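Local coordinates for protein putative prolyl-tRNA synthetase (Leishmania major, PDB 5XIL) that probably charges proline-specific tRNA with L-proline at the expense of ATP, as a class II aminoacyl-tRNA synthetase of protein synthesis, at residues A[285-297]-A[319-333]. Sequence-based numbering, arbitrary orientation.
Sequences PPRVASTQVIIIP and LESELCEGGVRARCD
R329 reaches across to the loop leading into strand 293-297 and takes the carbonyl of A289 side-on, NE at 2.6 Å and NH2 at 2.9 Å from A289 O, with the oxygen in the guanidinium plane. A bend at chi3 (-77°) helps bring the guanidinium against Q292, the two side chains crossing at a slant; the Q292 amide stacks, offset toward the rim, over one guanidinium face, the planes 20° apart. This amide is itself held through both its polar atoms: OE1 accepts an almost straight bond from R329 N at 2.9 Å, while NE2 donates to P286 O. Two waters extend this network, one joining R329 NH2 to R287 O, the other donating to both Q292 OE1 and G327 O. Pairing of the main chains starts at R329 O, which accepts from the N of Q292 and of V293; R331 N to V293 O, I295 N to R331 O and D333 N to I295 O carry it onward. These parallel strands are the two ends of a beta-alpha-beta crossover in the anticodon-binding domain, connected by helix 306-325; strand 354-358 pairs with 293-297 along its other edge. G327, with positive phi, closes that helix in a Schellman motif. On the sheet face that carries V293, I295, A330 and C332, I295 CD1 rests on the helix, 3.8 Å from L319 CG and 3.6 Å from E320 N, while V293 CG2 meets V328 CG1 at 3.6 Å. On the face of I294 and R331, those two side chains run side by side, I294 CD1 lying 3.6 Å from R331 CG, and W347 of helix 340-350 touches both. T291 CG2 packs against the same R331 methylene.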
loop_
_atom_site.group_PDB
_atom_site.type_symbol
_atom_site.label_atom_id
_atom_site.label_comp_id
_atom_site.label_asym_id
_atom_site.label_seq_id
_atom_site.Cartn_x
_atom_site.Cartn_y
_atom_site.Cartn_z
ATOM N N PRO A 285 -3.409 19.201 -6.968
ATOM C CA PRO A 285 -4.100 18.529 -8.041
ATOM C C PRO A 285 -5.278 17.693 -7.458
ATOM O O PRO A 285 -5.118 16.947 -6.478
ATOM C CB PRO A 285 -3.004 17.609 -8.645
ATOM C CG PRO A 285 -1.754 18.279 -8.265
ATOM C CD PRO A 285 -2.005 18.727 -6.874
ATOM N N PRO A 286 -6.454 17.783 -8.078
ATOM C CA PRO A 286 -7.647 17.201 -7.445
ATOM C C PRO A 286 -7.659 15.695 -7.280
ATOM O O PRO A 286 -8.235 15.202 -6.313
ATOM C CB PRO A 286 -8.799 17.650 -8.368
ATOM C CG PRO A 286 -8.195 17.986 -9.646
ATOM C CD PRO A 286 -6.758 18.467 -9.352
ATOM N N ARG A 287 -6.978 14.963 -8.162
ATOM C CA ARG A 287 -6.949 13.546 -8.048
ATOM C C ARG A 287 -6.122 13.071 -6.889
ATOM O O ARG A 287 -6.232 11.852 -6.486
ATOM C CB ARG A 287 -6.567 12.850 -9.367
ATOM C CG ARG A 287 -7.542 13.189 -10.515
ATOM C CD ARG A 287 -6.937 12.808 -11.851
ATOM N NE ARG A 287 -7.831 13.121 -12.988
ATOM C CZ ARG A 287 -7.521 12.940 -14.241
ATOM N NH1 ARG A 287 -6.339 12.443 -14.546
ATOM N NH2 ARG A 287 -8.414 13.258 -15.200
ATOM N N VAL A 288 -5.311 13.947 -6.262
ATOM C CA VAL A 288 -4.582 13.475 -5.092
ATOM C C VAL A 288 -4.863 14.340 -3.884
ATOM O O VAL A 288 -4.143 14.337 -2.916
ATOM C CB VAL A 288 -3.032 13.407 -5.386
ATOM C CG1 VAL A 288 -2.724 12.401 -6.452
ATOM C CG2 VAL A 288 -2.457 14.786 -5.746
ATOM N N ALA A 289 -5.929 15.108 -3.945
ATOM C CA ALA A 289 -6.309 15.973 -2.841
ATOM C C ALA A 289 -7.137 15.176 -1.806
ATOM O O ALA A 289 -8.189 14.632 -2.152
ATOM C CB ALA A 289 -7.097 17.203 -3.308
ATOM N N SER A 290 -6.630 15.145 -0.577
ATOM C CA SER A 290 -7.241 14.347 0.455
ATOM C C SER A 290 -8.669 14.871 0.695
ATOM O O SER A 290 -9.606 14.085 0.913
ATOM C CB SER A 290 -6.445 14.492 1.735
ATOM O OG SER A 290 -7.054 13.698 2.686
ATOM N N THR A 291 -8.783 16.185 0.741
ATOM C CA THR A 291 -10.060 16.892 0.631
ATOM C C THR A 291 -10.095 17.605 -0.707
ATOM O O THR A 291 -9.231 18.395 -0.993
ATOM C CB THR A 291 -10.278 17.855 1.781
ATOM O OG1 THR A 291 -10.329 17.076 2.960
ATOM C CG2 THR A 291 -11.589 18.680 1.632
ATOM N N GLN A 292 -11.143 17.352 -1.489
ATOM C CA GLN A 292 -11.283 17.950 -2.819
ATOM C C GLN A 292 -12.168 19.214 -2.749
ATOM O O GLN A 292 -11.976 20.176 -3.499
ATOM C CB GLN A 292 -11.912 16.928 -3.717
ATOM C CG GLN A 292 -10.967 15.791 -4.133
ATOM C CD GLN A 292 -11.659 14.745 -4.967
ATOM O OE1 GLN A 292 -12.761 14.299 -4.648
ATOM N NE2 GLN A 292 -11.054 14.386 -6.082
ATOM N N VAL A 293 -13.111 19.182 -1.829
ATOM C CA VAL A 293 -14.056 20.306 -1.650
ATOM C C VAL A 293 -14.218 20.602 -0.195
ATOM O O VAL A 293 -14.528 19.725 0.606
ATOM C CB VAL A 293 -15.443 19.987 -2.241
ATOM C CG1 VAL A 293 -16.395 21.166 -2.017
ATOM C CG2 VAL A 293 -15.385 19.474 -3.661
ATOM N N ILE A 294 -14.016 21.851 0.191
ATOM C CA ILE A 294 -14.272 22.264 1.529
ATOM C C ILE A 294 -15.545 23.136 1.528
ATOM O O ILE A 294 -15.660 24.040 0.773
ATOM C CB ILE A 294 -13.111 23.012 2.163
ATOM C CG1 ILE A 294 -13.304 23.235 3.678
ATOM C CG2 ILE A 294 -12.823 24.336 1.496
ATOM C CD1 ILE A 294 -13.169 21.992 4.482
ATOM N N ILE A 295 -16.408 22.882 2.473
ATOM C CA ILE A 295 -17.710 23.632 2.621
ATOM C C ILE A 295 -17.627 24.544 3.876
ATOM O O ILE A 295 -17.430 24.069 4.982
ATOM C CB ILE A 295 -18.872 22.629 2.751
ATOM C CG1 ILE A 295 -18.907 21.661 1.579
ATOM C CG2 ILE A 295 -20.223 23.350 2.961
ATOM C CD1 ILE A 295 -19.701 20.409 1.872
ATOM N N ILE A 296 -17.771 25.854 3.687
ATOM C CA ILE A 296 -17.649 26.779 4.761
ATOM C C ILE A 296 -18.921 27.637 4.801
ATOM O O ILE A 296 -19.242 28.254 3.793
ATOM C CB ILE A 296 -16.462 27.691 4.520
ATOM C CG1 ILE A 296 -15.183 26.841 4.324
ATOM C CG2 ILE A 296 -16.340 28.709 5.638
ATOM C CD1 ILE A 296 -13.953 27.621 3.934
ATOM N N PRO A 297 -19.616 27.668 5.965
ATOM C CA PRO A 297 -20.803 28.499 6.095
ATOM C C PRO A 297 -20.419 29.997 6.137
ATOM O O PRO A 297 -19.350 30.408 6.670
ATOM C CB PRO A 297 -21.465 27.964 7.389
ATOM C CG PRO A 297 -20.273 27.640 8.233
ATOM C CD PRO A 297 -19.298 27.005 7.245
ATOM N N LEU A 319 -24.938 18.738 2.485
ATOM C CA LEU A 319 -24.176 18.873 1.256
ATOM C C LEU A 319 -22.947 17.956 1.266
ATOM O O LEU A 319 -22.665 17.245 0.314
ATOM C CB LEU A 319 -23.814 20.343 1.025
ATOM C CG LEU A 319 -22.906 20.567 -0.213
ATOM C CD1 LEU A 319 -23.645 20.109 -1.458
ATOM C CD2 LEU A 319 -22.448 22.003 -0.429
ATOM N N GLU A 320 -22.251 17.971 2.359
ATOM C CA GLU A 320 -21.106 17.101 2.556
ATOM C C GLU A 320 -21.489 15.668 2.274
ATOM O O GLU A 320 -20.794 14.924 1.554
ATOM C CB GLU A 320 -20.579 17.228 3.957
ATOM C CG GLU A 320 -19.366 16.344 4.189
ATOM C CD GLU A 320 -18.849 16.371 5.613
ATOM O OE1 GLU A 320 -19.069 17.311 6.411
ATOM O OE2 GLU A 320 -18.178 15.415 5.927
ATOM N N SER A 321 -22.624 15.277 2.846
ATOM C CA SER A 321 -23.077 13.908 2.732
ATOM C C SER A 321 -23.415 13.556 1.306
ATOM O O SER A 321 -23.095 12.469 0.850
ATOM C CB SER A 321 -24.213 13.625 3.725
ATOM O OG SER A 321 -24.639 12.300 3.420
ATOM N N GLU A 322 -24.085 14.458 0.600
ATOM C CA GLU A 322 -24.519 14.226 -0.761
ATOM C C GLU A 322 -23.285 14.133 -1.677
ATOM O O GLU A 322 -23.183 13.281 -2.577
ATOM C CB GLU A 322 -25.374 15.391 -1.251
ATOM C CG GLU A 322 -26.749 15.444 -0.550
ATOM C CD GLU A 322 -27.587 16.680 -0.884
ATOM O OE1 GLU A 322 -27.209 17.474 -1.770
ATOM O OE2 GLU A 322 -28.658 16.875 -0.221
ATOM N N LEU A 323 -22.335 15.034 -1.445
ATOM C CA LEU A 323 -21.124 14.950 -2.328
ATOM C C LEU A 323 -20.348 13.641 -2.132
ATOM O O LEU A 323 -19.913 12.982 -3.106
ATOM C CB LEU A 323 -20.277 16.170 -2.136
ATOM C CG LEU A 323 -20.848 17.519 -2.553
ATOM C CD1 LEU A 323 -19.886 18.612 -2.187
ATOM C CD2 LEU A 323 -21.096 17.581 -4.022
ATOM N N CYS A 324 -20.211 13.230 -0.894
ATOM C CA CYS A 324 -19.388 12.040 -0.578
ATOM C C CYS A 324 -20.061 10.776 -1.113
ATOM O O CYS A 324 -19.423 9.877 -1.687
ATOM C CB CYS A 324 -19.099 11.971 0.931
ATOM S SG CYS A 324 -18.019 13.210 1.657
ATOM N N GLU A 325 -21.392 10.761 -1.068
ATOM C CA GLU A 325 -22.167 9.677 -1.631
ATOM C C GLU A 325 -21.981 9.596 -3.126
ATOM O O GLU A 325 -22.007 8.519 -3.670
ATOM C CB GLU A 325 -23.684 9.814 -1.289
ATOM C CG GLU A 325 -24.502 8.589 -1.676
ATOM C CD GLU A 325 -24.170 7.335 -0.836
ATOM O OE1 GLU A 325 -23.628 7.450 0.295
ATOM O OE2 GLU A 325 -24.477 6.211 -1.316
ATOM N N GLY A 326 -21.728 10.730 -3.774
ATOM C CA GLY A 326 -21.431 10.789 -5.190
ATOM C C GLY A 326 -19.951 10.636 -5.514
ATOM O O GLY A 326 -19.550 10.841 -6.632
ATOM N N GLY A 327 -19.114 10.302 -4.530
ATOM C CA GLY A 327 -17.710 9.999 -4.812
ATOM C C GLY A 327 -16.755 11.167 -4.610
ATOM O O GLY A 327 -15.573 10.996 -4.816
ATOM N N VAL A 328 -17.249 12.351 -4.230
ATOM C CA VAL A 328 -16.399 13.542 -4.106
ATOM C C VAL A 328 -15.931 13.614 -2.675
ATOM O O VAL A 328 -16.733 13.354 -1.767
ATOM C CB VAL A 328 -17.222 14.817 -4.380
ATOM C CG1 VAL A 328 -16.426 16.083 -3.998
ATOM C CG2 VAL A 328 -17.714 14.802 -5.832
ATOM N N ARG A 329 -14.653 13.909 -2.463
ATOM C CA ARG A 329 -14.112 14.006 -1.114
ATOM C C ARG A 329 -14.417 15.389 -0.565
ATOM O O ARG A 329 -13.654 16.331 -0.776
ATOM C CB ARG A 329 -12.602 13.759 -1.121
ATOM C CG ARG A 329 -12.210 12.322 -1.423
ATOM C CD ARG A 329 -10.748 12.067 -1.094
ATOM N NE ARG A 329 -9.855 12.621 -2.109
ATOM C CZ ARG A 329 -9.770 12.170 -3.356
ATOM N NH1 ARG A 329 -10.525 11.152 -3.748
ATOM N NH2 ARG A 329 -8.930 12.735 -4.212
ATOM N N ALA A 330 -15.537 15.511 0.140
ATOM C CA ALA A 330 -15.931 16.805 0.681
ATOM C C ALA A 330 -15.866 16.796 2.171
ATOM O O ALA A 330 -16.064 15.755 2.790
ATOM C CB ALA A 330 -17.359 17.180 0.228
ATOM N N ARG A 331 -15.674 17.956 2.746
ATOM C CA ARG A 331 -15.830 18.128 4.155
ATOM C C ARG A 331 -16.223 19.528 4.507
ATOM O O ARG A 331 -16.063 20.423 3.695
ATOM C CB ARG A 331 -14.577 17.695 4.864
ATOM C CG ARG A 331 -13.358 18.442 4.638
ATOM C CD ARG A 331 -12.427 18.124 5.815
ATOM N NE ARG A 331 -12.873 18.896 6.967
ATOM C CZ ARG A 331 -12.225 18.986 8.119
ATOM N NH1 ARG A 331 -11.062 18.345 8.291
ATOM N NH2 ARG A 331 -12.753 19.729 9.093
ATOM N N CYS A 332 -16.743 19.716 5.736
ATOM C CA CYS A 332 -17.009 21.032 6.268
ATOM C C CYS A 332 -15.982 21.621 7.221
ATOM O O CYS A 332 -15.307 20.923 7.906
ATOM C CB CYS A 332 -18.345 20.999 7.014
ATOM S SG CYS A 332 -19.639 20.461 5.958
ATOM N N ASP A 333 -15.864 22.927 7.241
ATOM C CA ASP A 333 -15.093 23.603 8.259
ATOM C C ASP A 333 -16.094 24.470 9.057
ATOM O O ASP A 333 -16.448 25.576 8.624
ATOM C CB ASP A 333 -13.976 24.434 7.696
ATOM C CG ASP A 333 -12.998 24.889 8.776
ATOM O OD1 ASP A 333 -13.418 24.942 9.963
ATOM O OD2 ASP A 333 -11.815 25.156 8.477
HETATM O O HOH W 1 -9.294 11.346 -6.595
HETATM O O HOH W 2 -13.553 12.213 -6.056
#